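Local coordinates for protein CEP104 (Gallus gallus, PDB 5JO8) that probably binds tubulin or microtubules through its all-helical TOG domain, as part of an interaction network of centriolar proteins, at residues Leu123-Thr128 with Trp164-Pro169; Lys134-Leu139 with Pro174-Gln179; Val153-Ile158 with Val194-Cys199; Gln179-Asn184 with His188-Arg193. All blocks are in the same frame, centred on the assembly; numbering follows the deposited sequence.

Overall arrangement
The four contacts illustrate how an all-helical TOG domain changes its chemistry from core to surface. Interaction 3 is buried and without hydrogen bonds across it. Interaction 2, nearest the chain's centre, is also nonpolar but partly buried, with an exposed proline. Interactions 1 and 4 lie further out, on opposite sides of that centre, and there loops are tied down by cationic side chains that donate to backbone carbonyls. Helix 125-142 serves interactions 1 and 2; helix 187-204 serves interactions 3 and 4. Interactions 2 and 4 share Gln179, and Arg193 of interaction 4 reaches Leu177 of interaction 2. Interactions 2 and 3 touch where Leu139 packs on Phe157 and Ile158.

Interaction 1: Leu123-Thr128 with Trp164-Pro169; sequences LGKLET and WSEVKP
Lys125 reaches across to Glu166, holding the start of helix 125-142 to the loop after helix 148-163 within the TOG domain's helical stack. Its side chain, bent at chi2, chi3 and chi4, curls round to set NZ 2.7 Å from the backbone O of Glu166. This hydrogen bond meets the carbonyl at a C=O...N angle of 128°, with the donor tilted 25° from the carbonyl plane. The packed half is formed by buried Thr128, one turn after Lys125, and Val167, next to Glu166. With OG1 of Thr128 beside the backbone N (chi1 -48°), CG2 is anti to it and lies 3.7 Å from Glu166 O and 4.2 Å from Val167 CG2. Leu170 of the same loop also touches Thr128, and helix 100-121 backs both sides through Val118 and Ile114.

The other half is looser and wetter. The Glu166 side chain crosses that of Lys125 at about a right angle, leaving OE1 3.9 Å from Lys125 NZ, a long salt bridge. Two waters fill in: one accepts from Lys125 NZ at 2.9 Å and donates to Glu166 OE2, while the other accepts from Thr128 OG1 at 2.6 Å and donates to OE1. This chemistry is consistent with the lysine holding the loop's main chain directly and the carboxylate mainly through water.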
loop_
_atom_site.group_PDB
_atom_site.type_symbol
_atom_site.label_atom_id
_atom_site.label_comp_id
_atom_site.label_asym_id
_atom_site.label_seq_id
_atom_site.Cartn_x
_atom_site.Cartn_y
_atom_site.Cartn_z
ATOM N N LEU A 123 -19.347 2.811 -10.791
ATOM C CA LEU A 123 -18.369 3.588 -11.542
ATOM C C LEU A 123 -17.361 2.726 -12.300
ATOM O O LEU A 123 -16.715 3.196 -13.233
ATOM C CB LEU A 123 -17.629 4.561 -10.618
ATOM C CG LEU A 123 -18.530 5.665 -10.068
ATOM C CD1 LEU A 123 -17.711 6.685 -9.288
ATOM C CD2 LEU A 123 -19.320 6.346 -11.181
ATOM N N GLY A 124 -17.224 1.471 -11.887
ATOM C CA GLY A 124 -16.344 0.547 -12.590
ATOM C C GLY A 124 -14.992 0.398 -11.928
ATOM O O GLY A 124 -14.549 1.302 -11.201
ATOM N N LYS A 125 -14.323 -0.706 -12.242
ATOM C CA LYS A 125 -13.101 -1.085 -11.543
ATOM C C LYS A 125 -11.903 -0.244 -11.959
ATOM O O LYS A 125 -10.886 -0.235 -11.256
ATOM C CB LYS A 125 -12.805 -2.580 -11.696
ATOM C CG LYS A 125 -13.931 -3.500 -11.224
ATOM C CD LYS A 125 -14.564 -3.056 -9.903
ATOM C CE LYS A 125 -13.632 -3.285 -8.724
ATOM N NZ LYS A 125 -13.372 -4.747 -8.462
ATOM N N LEU A 126 -12.003 0.479 -13.070
ATOM C CA LEU A 126 -10.972 1.458 -13.413
ATOM C C LEU A 126 -10.850 2.497 -12.293
ATOM O O LEU A 126 -9.741 2.917 -11.941
ATOM C CB LEU A 126 -11.274 2.126 -14.776
ATOM C CG LEU A 126 -10.309 3.126 -15.427
ATOM C CD1 LEU A 126 -10.752 3.359 -16.862
ATOM C CD2 LEU A 126 -10.222 4.473 -14.723
ATOM N N GLU A 127 -11.984 2.915 -11.741
ATOM C CA GLU A 127 -11.956 3.903 -10.670
ATOM C C GLU A 127 -11.363 3.305 -9.404
ATOM O O GLU A 127 -10.572 3.960 -8.729
ATOM C CB GLU A 127 -13.344 4.474 -10.406
ATOM C CG GLU A 127 -13.888 5.213 -11.623
ATOM C CD GLU A 127 -13.004 6.378 -12.042
ATOM O OE1 GLU A 127 -12.436 7.056 -11.160
ATOM O OE2 GLU A 127 -12.865 6.620 -13.264
ATOM N N THR A 128 -11.722 2.061 -9.105
ATOM C CA THR A 128 -11.132 1.368 -7.953
ATOM C C THR A 128 -9.621 1.318 -8.106
ATOM O O THR A 128 -8.871 1.564 -7.151
ATOM C CB THR A 128 -11.642 -0.063 -7.862
ATOM O OG1 THR A 128 -13.068 -0.057 -7.995
ATOM C CG2 THR A 128 -11.257 -0.696 -6.519
ATOM N N TRP A 164 -9.974 -6.747 0.382
ATOM C CA TRP A 164 -11.336 -6.282 0.118
ATOM C C TRP A 164 -11.824 -6.863 -1.195
ATOM O O TRP A 164 -11.068 -6.950 -2.163
ATOM C CB TRP A 164 -11.442 -4.758 0.057
ATOM C CG TRP A 164 -11.189 -4.089 1.349
ATOM C CD1 TRP A 164 -11.358 -4.614 2.609
ATOM C CD2 TRP A 164 -10.686 -2.767 1.523
ATOM N NE1 TRP A 164 -10.987 -3.678 3.555
ATOM C CE2 TRP A 164 -10.569 -2.541 2.910
ATOM C CE3 TRP A 164 -10.321 -1.744 0.636
ATOM C CZ2 TRP A 164 -10.099 -1.338 3.429
ATOM C CZ3 TRP A 164 -9.854 -0.554 1.154
ATOM C CH2 TRP A 164 -9.745 -0.363 2.542
ATOM N N SER A 165 -13.087 -7.275 -1.205
ATOM C CA SER A 165 -13.665 -7.898 -2.397
ATOM C C SER A 165 -13.571 -7.009 -3.643
ATOM O O SER A 165 -13.465 -7.523 -4.759
ATOM C CB SER A 165 -15.114 -8.328 -2.146
ATOM O OG SER A 165 -15.935 -7.209 -1.904
ATOM N N GLU A 166 -13.601 -5.690 -3.456
ATOM C CA GLU A 166 -13.453 -4.768 -4.588
ATOM C C GLU A 166 -12.024 -4.690 -5.119
ATOM O O GLU A 166 -11.812 -4.341 -6.279
ATOM C CB GLU A 166 -13.910 -3.358 -4.212
ATOM C CG GLU A 166 -15.428 -3.193 -4.053
ATOM C CD GLU A 166 -16.188 -3.353 -5.366
ATOM O OE1 GLU A 166 -15.894 -2.615 -6.330
ATOM O OE2 GLU A 166 -17.092 -4.214 -5.427
ATOM N N VAL A 167 -11.048 -4.999 -4.275
ATOM C CA VAL A 167 -9.647 -4.764 -4.602
ATOM C C VAL A 167 -8.903 -6.034 -4.988
ATOM O O VAL A 167 -8.058 -6.023 -5.883
ATOM C CB VAL A 167 -8.932 -4.057 -3.438
ATOM C CG1 VAL A 167 -7.428 -3.974 -3.686
ATOM C CG2 VAL A 167 -9.506 -2.679 -3.201
ATOM N N LYS A 168 -9.175 -7.120 -4.268
ATOM C CA LYS A 168 -8.503 -8.394 -4.539
ATOM C C LYS A 168 -8.439 -8.819 -6.030
ATOM O O LYS A 168 -7.359 -9.155 -6.520
ATOM C CB LYS A 168 -9.073 -9.513 -3.646
ATOM C CG LYS A 168 -8.248 -10.793 -3.678
ATOM C CD LYS A 168 -8.634 -11.738 -2.544
ATOM C CE LYS A 168 -7.813 -13.024 -2.579
ATOM N NZ LYS A 168 -7.940 -13.819 -1.318
ATOM N N PRO A 169 -9.572 -8.754 -6.766
ATOM C CA PRO A 169 -9.508 -9.193 -8.164
ATOM C C PRO A 169 -8.619 -8.320 -9.067
ATOM O O PRO A 169 -8.277 -8.749 -10.171
ATOM C CB PRO A 169 -10.962 -9.081 -8.633
ATOM C CG PRO A 169 -11.786 -9.030 -7.411
ATOM C CD PRO A 169 -10.941 -8.383 -6.367
HETATM O O HOH W 1 -15.990 -5.866 -8.017
HETATM O O HOH W 2 -14.592 -0.512 -5.909
#

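Interaction 2: Lys134-Leu139 with Pro174-Gln179; sequences KTLPGL and PVHLVQ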
loop_
_atom_site.group_PDB
_atom_site.type_symbol
_atom_site.label_atom_id
_atom_site.label_comp_id
_atom_site.label_asym_id
_atom_site.label_seq_id
_atom_site.Cartn_x
_atom_site.Cartn_y
_atom_site.Cartn_z
ATOM N N LYS A 134 -3.160 5.488 -6.592
ATOM C CA LYS A 134 -2.806 6.825 -6.128
ATOM C C LYS A 134 -2.458 6.879 -4.645
ATOM O O LYS A 134 -1.874 7.859 -4.184
ATOM C CB LYS A 134 -3.929 7.827 -6.433
ATOM C CG LYS A 134 -4.144 8.097 -7.919
ATOM C CD LYS A 134 -2.881 8.648 -8.553
ATOM C CE LYS A 134 -3.051 8.781 -10.060
ATOM N NZ LYS A 134 -1.819 9.296 -10.725
ATOM N N THR A 135 -2.844 5.853 -3.894
ATOM C CA THR A 135 -2.677 5.881 -2.444
ATOM C C THR A 135 -1.694 4.849 -1.892
ATOM O O THR A 135 -1.048 5.094 -0.872
ATOM C CB THR A 135 -4.027 5.719 -1.719
ATOM O OG1 THR A 135 -4.596 4.442 -2.035
ATOM C CG2 THR A 135 -4.983 6.823 -2.151
ATOM N N LEU A 136 -1.591 3.701 -2.545
ATOM C CA LEU A 136 -0.709 2.649 -2.039
ATOM C C LEU A 136 0.745 3.096 -1.844
ATOM O O LEU A 136 1.351 2.740 -0.829
ATOM C CB LEU A 136 -0.799 1.396 -2.919
ATOM C CG LEU A 136 -0.032 0.163 -2.424
ATOM C CD1 LEU A 136 -0.418 -0.222 -0.988
ATOM C CD2 LEU A 136 -0.295 -0.987 -3.383
ATOM N N PRO A 137 1.319 3.871 -2.780
ATOM C CA PRO A 137 2.712 4.282 -2.538
ATOM C C PRO A 137 2.878 5.104 -1.265
ATOM O O PRO A 137 3.823 4.891 -0.495
ATOM C CB PRO A 137 3.042 5.123 -3.764
ATOM C CG PRO A 137 2.172 4.543 -4.839
ATOM C CD PRO A 137 0.878 4.238 -4.138
ATOM N N GLY A 138 1.949 6.018 -1.014
ATOM C CA GLY A 138 1.994 6.793 0.205
ATOM C C GLY A 138 1.779 5.951 1.450
ATOM O O GLY A 138 2.413 6.181 2.489
ATOM N N LEU A 139 0.873 4.982 1.368
ATOM C CA LEU A 139 0.610 4.103 2.508
ATOM C C LEU A 139 1.861 3.296 2.813
ATOM O O LEU A 139 2.242 3.130 3.981
ATOM C CB LEU A 139 -0.559 3.170 2.215
ATOM C CG LEU A 139 -1.921 3.856 2.162
ATOM C CD1 LEU A 139 -2.922 2.941 1.504
ATOM C CD2 LEU A 139 -2.377 4.225 3.578
ATOM N N PRO A 174 -0.425 -7.050 -4.426
ATOM C CA PRO A 174 0.734 -7.956 -4.381
ATOM C C PRO A 174 1.870 -7.572 -5.322
ATOM O O PRO A 174 3.046 -7.667 -4.966
ATOM C CB PRO A 174 0.126 -9.304 -4.791
ATOM C CG PRO A 174 -1.255 -9.230 -4.260
ATOM C CD PRO A 174 -1.684 -7.809 -4.556
ATOM N N VAL A 175 1.515 -7.128 -6.524
ATOM C CA VAL A 175 2.509 -6.729 -7.503
ATOM C C VAL A 175 3.327 -5.538 -7.017
ATOM O O VAL A 175 4.550 -5.513 -7.168
ATOM C CB VAL A 175 1.852 -6.456 -8.870
ATOM C CG1 VAL A 175 2.900 -6.024 -9.882
ATOM C CG2 VAL A 175 1.122 -7.701 -9.340
ATOM N N HIS A 176 2.661 -4.562 -6.416
ATOM C CA HIS A 176 3.361 -3.421 -5.843
ATOM C C HIS A 176 4.321 -3.880 -4.739
ATOM O O HIS A 176 5.446 -3.399 -4.647
ATOM C CB HIS A 176 2.355 -2.434 -5.258
ATOM C CG HIS A 176 2.814 -1.011 -5.286
ATOM N ND1 HIS A 176 3.841 -0.541 -4.496
ATOM C CD2 HIS A 176 2.377 0.050 -6.004
ATOM C CE1 HIS A 176 4.021 0.747 -4.728
ATOM N NE2 HIS A 176 3.147 1.129 -5.643
ATOM N N LEU A 177 3.857 -4.805 -3.906
ATOM C CA LEU A 177 4.653 -5.283 -2.769
ATOM C C LEU A 177 5.930 -6.045 -3.144
ATOM O O LEU A 177 6.890 -6.036 -2.368
ATOM C CB LEU A 177 3.796 -6.145 -1.851
ATOM C CG LEU A 177 2.719 -5.430 -1.036
ATOM C CD1 LEU A 177 1.926 -6.446 -0.288
ATOM C CD2 LEU A 177 3.277 -4.367 -0.088
ATOM N N VAL A 178 5.938 -6.706 -4.301
ATOM C CA VAL A 178 7.108 -7.481 -4.733
ATOM C C VAL A 178 8.091 -6.735 -5.627
ATOM O O VAL A 178 9.004 -7.331 -6.195
ATOM C CB VAL A 178 6.726 -8.850 -5.333
ATOM C CG1 VAL A 178 5.937 -9.673 -4.334
ATOM C CG2 VAL A 178 5.972 -8.682 -6.649
ATOM N N GLN A 179 7.915 -5.425 -5.750
ATOM C CA GLN A 179 8.865 -4.647 -6.527
ATOM C C GLN A 179 10.207 -4.586 -5.802
ATOM O O GLN A 179 10.268 -4.794 -4.595
ATOM C CB GLN A 179 8.305 -3.251 -6.827
ATOM C CG GLN A 179 7.086 -3.286 -7.753
ATOM C CD GLN A 179 7.304 -4.187 -8.969
ATOM O OE1 GLN A 179 8.089 -3.863 -9.862
ATOM N NE2 GLN A 179 6.618 -5.333 -8.997
#
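His176 projects from the short helix 173-177 onto Leu136 and Pro137 of helix 125-142, a join between non-consecutive helices in the alpha-solenoid of HEAT-type repeats that defines a TOG domain. The alpha carbons of Leu136 and His176 are 8.2 Å apart, near enough for the leucine to reach the root of the histidine. Leu136 holds CG anti to its own backbone N (chi1 -174°); with chi2 at 54° CD2 is the branch that extends the chain, and it reaches His176 CB at 3.6 Å. The two side chains slide past each other in opposite directions, and CG of the leucine lies 4.2 Å above the imidazole plane, offset toward the rim.

The histidine is turned less regularly. A chi1 of -150°, short of fully anti, brings the far end of its ring to Pro137, the two side chains crossing at about a right angle. The contact has no hydrogen bond across it. The leucine is buried and meets Ile158 of helix 148-163, whereas the proline is on the surface. The helix is kinked here: Pro137 has no N-H to give, and the N of Gly138 also makes no bond to the preceding turn. At the end of 174-179 Gln179 folds back, and its NE2 donates to Val175 O at 2.8 Å. At the ring's far end Pro137 CG lies 3.6 Å from His176 NE2.

Interaction 3: Val153-Ile158 with Val194-Cys199; sequences VAAKFI and VELVEC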
loop_
_atom_site.group_PDB
_atom_site.type_symbol
_atom_site.label_atom_id
_atom_site.label_comp_id
_atom_site.label_asym_id
_atom_site.label_seq_id
_atom_site.Cartn_x
_atom_site.Cartn_y
_atom_site.Cartn_z
ATOM N N VAL A 153 -0.225 0.338 11.984
ATOM C CA VAL A 153 -1.485 0.862 11.470
ATOM C C VAL A 153 -1.469 0.836 9.957
ATOM O O VAL A 153 -2.398 0.318 9.329
ATOM C CB VAL A 153 -1.769 2.274 11.993
ATOM C CG1 VAL A 153 -2.911 2.912 11.210
ATOM C CG2 VAL A 153 -2.113 2.222 13.464
ATOM N N ALA A 154 -0.411 1.383 9.377
ATOM C CA ALA A 154 -0.337 1.490 7.929
ATOM C C ALA A 154 -0.257 0.107 7.282
ATOM O O ALA A 154 -0.915 -0.158 6.286
ATOM C CB ALA A 154 0.844 2.362 7.508
ATOM N N ALA A 155 0.543 -0.790 7.841
ATOM C CA ALA A 155 0.676 -2.106 7.236
ATOM C C ALA A 155 -0.626 -2.890 7.329
ATOM O O ALA A 155 -1.002 -3.583 6.381
ATOM C CB ALA A 155 1.820 -2.884 7.889
ATOM N N LYS A 156 -1.334 -2.759 8.444
ATOM C CA LYS A 156 -2.604 -3.452 8.627
ATOM C C LYS A 156 -3.635 -2.930 7.641
ATOM O O LYS A 156 -4.430 -3.701 7.103
ATOM C CB LYS A 156 -3.137 -3.296 10.054
ATOM C CG LYS A 156 -2.445 -4.175 11.096
ATOM C CD LYS A 156 -3.177 -4.108 12.434
ATOM C CE LYS A 156 -2.530 -5.037 13.456
ATOM N NZ LYS A 156 -3.204 -4.950 14.779
ATOM N N PHE A 157 -3.629 -1.624 7.406
ATOM C CA PHE A 157 -4.548 -1.063 6.416
ATOM C C PHE A 157 -4.250 -1.621 5.031
ATOM O O PHE A 157 -5.178 -1.968 4.293
ATOM C CB PHE A 157 -4.492 0.463 6.371
ATOM C CG PHE A 157 -5.536 1.066 5.464
ATOM C CD1 PHE A 157 -6.827 1.276 5.923
ATOM C CD2 PHE A 157 -5.222 1.416 4.164
ATOM C CE1 PHE A 157 -7.800 1.817 5.080
ATOM C CE2 PHE A 157 -6.196 1.967 3.328
ATOM C CZ PHE A 157 -7.471 2.170 3.793
ATOM N N ILE A 158 -2.967 -1.708 4.675
ATOM C CA ILE A 158 -2.584 -2.270 3.380
ATOM C C ILE A 158 -3.040 -3.717 3.274
ATOM O O ILE A 158 -3.574 -4.137 2.246
ATOM C CB ILE A 158 -1.082 -2.108 3.092
ATOM C CG1 ILE A 158 -0.726 -0.643 2.850
ATOM C CG2 ILE A 158 -0.683 -2.950 1.881
ATOM C CD1 ILE A 158 0.759 -0.357 2.988
ATOM N N VAL A 194 9.033 -6.705 3.671
ATOM C CA VAL A 194 9.160 -8.161 3.675
ATOM C C VAL A 194 8.071 -8.820 4.515
ATOM O O VAL A 194 7.575 -9.894 4.171
ATOM C CB VAL A 194 10.572 -8.641 4.053
ATOM C CG1 VAL A 194 11.549 -8.257 2.965
ATOM C CG2 VAL A 194 11.019 -8.058 5.398
ATOM N N GLU A 195 7.685 -8.174 5.614
ATOM C CA GLU A 195 6.656 -8.739 6.462
ATOM C C GLU A 195 5.290 -8.721 5.775
ATOM O O GLU A 195 4.509 -9.660 5.934
ATOM C CB GLU A 195 6.591 -7.994 7.799
ATOM C CG GLU A 195 7.790 -8.208 8.683
ATOM C CD GLU A 195 7.716 -7.360 9.938
ATOM O OE1 GLU A 195 7.076 -6.283 9.901
ATOM O OE2 GLU A 195 8.292 -7.774 10.959
ATOM N N LEU A 196 5.008 -7.654 5.032
ATOM C CA LEU A 196 3.766 -7.567 4.256
ATOM C C LEU A 196 3.664 -8.672 3.214
ATOM O O LEU A 196 2.621 -9.318 3.080
ATOM C CB LEU A 196 3.630 -6.201 3.579
ATOM C CG LEU A 196 2.959 -5.143 4.454
ATOM C CD1 LEU A 196 3.137 -3.755 3.864
ATOM C CD2 LEU A 196 1.483 -5.463 4.617
ATOM N N VAL A 197 4.751 -8.895 2.483
ATOM C CA VAL A 197 4.789 -9.967 1.501
ATOM C C VAL A 197 4.580 -11.305 2.206
ATOM O O VAL A 197 3.744 -12.104 1.786
ATOM C CB VAL A 197 6.111 -9.962 0.688
ATOM C CG1 VAL A 197 6.203 -11.204 -0.195
ATOM C CG2 VAL A 197 6.209 -8.696 -0.167
ATOM N N GLU A 198 5.325 -11.549 3.287
ATOM C CA GLU A 198 5.234 -12.831 3.965
ATOM C C GLU A 198 3.809 -13.082 4.425
ATOM O O GLU A 198 3.271 -14.180 4.261
ATOM C CB GLU A 198 6.160 -12.870 5.177
ATOM C CG GLU A 198 6.134 -14.202 5.912
ATOM C CD GLU A 198 6.881 -14.173 7.223
ATOM O OE1 GLU A 198 7.341 -15.251 7.647
ATOM O OE2 GLU A 198 6.998 -13.087 7.838
ATOM N N CYS A 199 3.205 -12.050 4.998
ATOM C CA CYS A 199 1.872 -12.154 5.562
ATOM C C CYS A 199 0.821 -12.376 4.478
ATOM O O CYS A 199 0.015 -13.310 4.554
ATOM C CB CYS A 199 1.557 -10.886 6.356
ATOM S SG CYS A 199 -0.138 -10.752 6.947
#
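Ala155 and Leu196 mark the closest backbone approach here, their alpha carbons 6.9 Å apart, between two regular helical segments that run in broadly the same direction, moderately inclined to each other. Each keeps its own i to i+4 bonding, for instance Ile158 N to Ala154 O at 3.0 Å and Cys199 N to Glu195 O at 2.9 Å, and no hydrogen bond passes between them. This is apolar helix-to-helix packing within the TOG domain's alpha-solenoid, joining helix 148-163 to helix 187-204 with the short helix 173-177 intervening in sequence.

A small residue allows the close approach, and a large one exploits it. Ala155 and Ile158, three positions apart, point the same way from their helix, and Leu196 points back at them. Its chi1 of -88°, turned beyond the usual value near -60°, helps set its two methyls on different neighbours: CD2 goes to the alanine and CD1 to the isoleucine. Other side chains adjoin the contact: Leu177 touches Leu196 and Leu139 touches Ile158. The isoleucine meets the leucine methyl to methyl, with CD1 4.2 Å from Leu196 CD1. At the alanine, CD2 is 4.2 Å from CB but sits closer still to the main chain, 3.6 Å from Ala155 O.

Interaction 4: Gln179-Asn184 with His188-Arg193; sequences QLLKPN and HLAMSR
Arg193, on helix 187-204, reaches the loop that leads into that same helix, a connection between successive helices of the TOG domain's alpha-solenoid. Its CB points at the loop, and CG continues outward, opposite the backbone N (chi1 -169°). Bends at chi2, which lies away from the staggered positions, and at chi3 then turn CD and NE so that the guanidinium presents its edge to the carbonyls of Gln179 and Leu180. CZ lies 4.1 Å from Leu181 CD1, the methyl that covers one face of the flat group, 3.8 Å above its plane and toward the rim. The same leucine ties the apolar side of the contact together: its CD2 is 3.9 Å from Ala190 CB, and Val231 of helix 229-245 touches both residues.

Both terminal nitrogens work at the edge. NH1 donates to Gln179 O at 2.7 Å, almost straight at 169° and with the acceptor in the guanidinium plane; it also bonds to Leu177 O, and so gathers two carbonyls where helix 173-177 ends. A positive charge is probably favoured there. NH2 makes the longer bond, 3.2 Å to Leu180 O, which it approaches from above the carbonyl plane, 48° out of it.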
loop_
_atom_site.group_PDB
_atom_site.type_symbol
_atom_site.label_atom_id
_atom_site.label_comp_id
_atom_site.label_asym_id
_atom_site.label_seq_id
_atom_site.Cartn_x
_atom_site.Cartn_y
_atom_site.Cartn_z
ATOM N N GLN A 179 7.915 -5.425 -5.750
ATOM C CA GLN A 179 8.865 -4.647 -6.527
ATOM C C GLN A 179 10.207 -4.586 -5.802
ATOM O O GLN A 179 10.268 -4.794 -4.595
ATOM C CB GLN A 179 8.305 -3.251 -6.827
ATOM C CG GLN A 179 7.086 -3.286 -7.753
ATOM C CD GLN A 179 7.304 -4.187 -8.969
ATOM O OE1 GLN A 179 8.089 -3.863 -9.862
ATOM N NE2 GLN A 179 6.618 -5.333 -8.997
ATOM N N LEU A 180 11.273 -4.320 -6.551
ATOM C CA LEU A 180 12.637 -4.357 -6.022
ATOM C C LEU A 180 12.799 -3.599 -4.707
ATOM O O LEU A 180 12.313 -2.480 -4.557
ATOM C CB LEU A 180 13.627 -3.800 -7.051
ATOM C CG LEU A 180 15.104 -3.835 -6.652
ATOM C CD1 LEU A 180 15.717 -5.189 -6.990
ATOM C CD2 LEU A 180 15.887 -2.699 -7.301
ATOM N N LEU A 181 13.477 -4.232 -3.758
ATOM C CA LEU A 181 13.845 -3.596 -2.506
ATOM C C LEU A 181 15.351 -3.362 -2.566
ATOM O O LEU A 181 16.121 -4.316 -2.666
ATOM C CB LEU A 181 13.500 -4.520 -1.340
ATOM C CG LEU A 181 13.697 -4.007 0.083
ATOM C CD1 LEU A 181 12.648 -2.958 0.434
ATOM C CD2 LEU A 181 13.658 -5.170 1.061
ATOM N N LYS A 182 15.774 -2.101 -2.529
ATOM C CA LYS A 182 17.202 -1.786 -2.576
ATOM C C LYS A 182 17.900 -2.282 -1.310
ATOM O O LYS A 182 17.332 -2.218 -0.225
ATOM C CB LYS A 182 17.429 -0.281 -2.761
ATOM C CG LYS A 182 17.102 0.238 -4.155
ATOM C CD LYS A 182 17.557 1.680 -4.322
ATOM C CE LYS A 182 17.140 2.242 -5.673
ATOM N NZ LYS A 182 17.579 3.656 -5.851
ATOM N N PRO A 183 19.137 -2.782 -1.449
ATOM C CA PRO A 183 19.885 -3.362 -0.323
ATOM C C PRO A 183 20.174 -2.361 0.787
ATOM O O PRO A 183 20.430 -2.757 1.930
ATOM C CB PRO A 183 21.204 -3.799 -0.970
ATOM C CG PRO A 183 20.884 -3.961 -2.412
ATOM C CD PRO A 183 19.866 -2.913 -2.721
ATOM N N ASN A 184 20.143 -1.078 0.441
ATOM C CA ASN A 184 20.434 -0.009 1.385
ATOM C C ASN A 184 19.164 0.720 1.821
ATOM O O ASN A 184 19.239 1.731 2.515
ATOM C CB ASN A 184 21.390 0.990 0.740
ATOM C CG ASN A 184 20.849 1.545 -0.562
ATOM O OD1 ASN A 184 20.850 0.863 -1.588
ATOM N ND2 ASN A 184 20.380 2.784 -0.527
ATOM N N HIS A 188 13.245 0.204 8.646
ATOM C CA HIS A 188 11.824 0.061 8.965
ATOM C C HIS A 188 10.990 -0.183 7.711
ATOM O O HIS A 188 10.131 -1.065 7.691
ATOM C CB HIS A 188 11.302 1.286 9.715
ATOM C CG HIS A 188 11.852 1.410 11.098
ATOM N ND1 HIS A 188 12.183 2.621 11.668
ATOM C CD2 HIS A 188 12.132 0.466 12.027
ATOM C CE1 HIS A 188 12.642 2.417 12.890
ATOM N NE2 HIS A 188 12.626 1.118 13.131
ATOM N N LEU A 189 11.263 0.589 6.671
ATOM C CA LEU A 189 10.594 0.418 5.387
ATOM C C LEU A 189 10.811 -0.994 4.843
ATOM O O LEU A 189 9.875 -1.652 4.395
ATOM C CB LEU A 189 11.148 1.429 4.393
ATOM C CG LEU A 189 10.399 1.569 3.075
ATOM C CD1 LEU A 189 8.998 2.120 3.326
ATOM C CD2 LEU A 189 11.190 2.461 2.120
ATOM N N ALA A 190 12.055 -1.462 4.884
ATOM C CA ALA A 190 12.374 -2.766 4.313
ATOM C C ALA A 190 11.717 -3.879 5.105
ATOM O O ALA A 190 11.169 -4.820 4.538
ATOM C CB ALA A 190 13.882 -2.971 4.293
ATOM N N MET A 191 11.794 -3.778 6.425
ATOM C CA MET A 191 11.182 -4.765 7.298
ATOM C C MET A 191 9.681 -4.857 7.069
ATOM O O MET A 191 9.125 -5.947 6.979
ATOM C CB MET A 191 11.462 -4.431 8.760
ATOM C CG MET A 191 12.814 -4.903 9.259
ATOM S SD MET A 191 12.993 -6.689 9.102
ATOM C CE MET A 191 11.658 -7.266 10.153
ATOM N N SER A 192 9.024 -3.704 6.981
ATOM C CA SER A 192 7.591 -3.673 6.744
ATOM C C SER A 192 7.250 -4.322 5.421
ATOM O O SER A 192 6.266 -5.047 5.316
ATOM C CB SER A 192 7.089 -2.234 6.735
ATOM O OG SER A 192 7.109 -1.680 8.042
ATOM N N ARG A 193 8.085 -4.076 4.423
ATOM C CA ARG A 193 7.822 -4.645 3.109
ATOM C C ARG A 193 7.954 -6.162 3.104
ATOM O O ARG A 193 7.074 -6.854 2.601
ATOM C CB ARG A 193 8.704 -4.026 2.027
ATOM C CG ARG A 193 8.254 -4.422 0.625
ATOM C CD ARG A 193 7.554 -3.268 -0.108
ATOM N NE ARG A 193 8.549 -2.404 -0.737
ATOM C CZ ARG A 193 9.231 -2.722 -1.832
ATOM N NH1 ARG A 193 9.027 -3.888 -2.431
ATOM N NH2 ARG A 193 10.130 -1.880 -2.322
#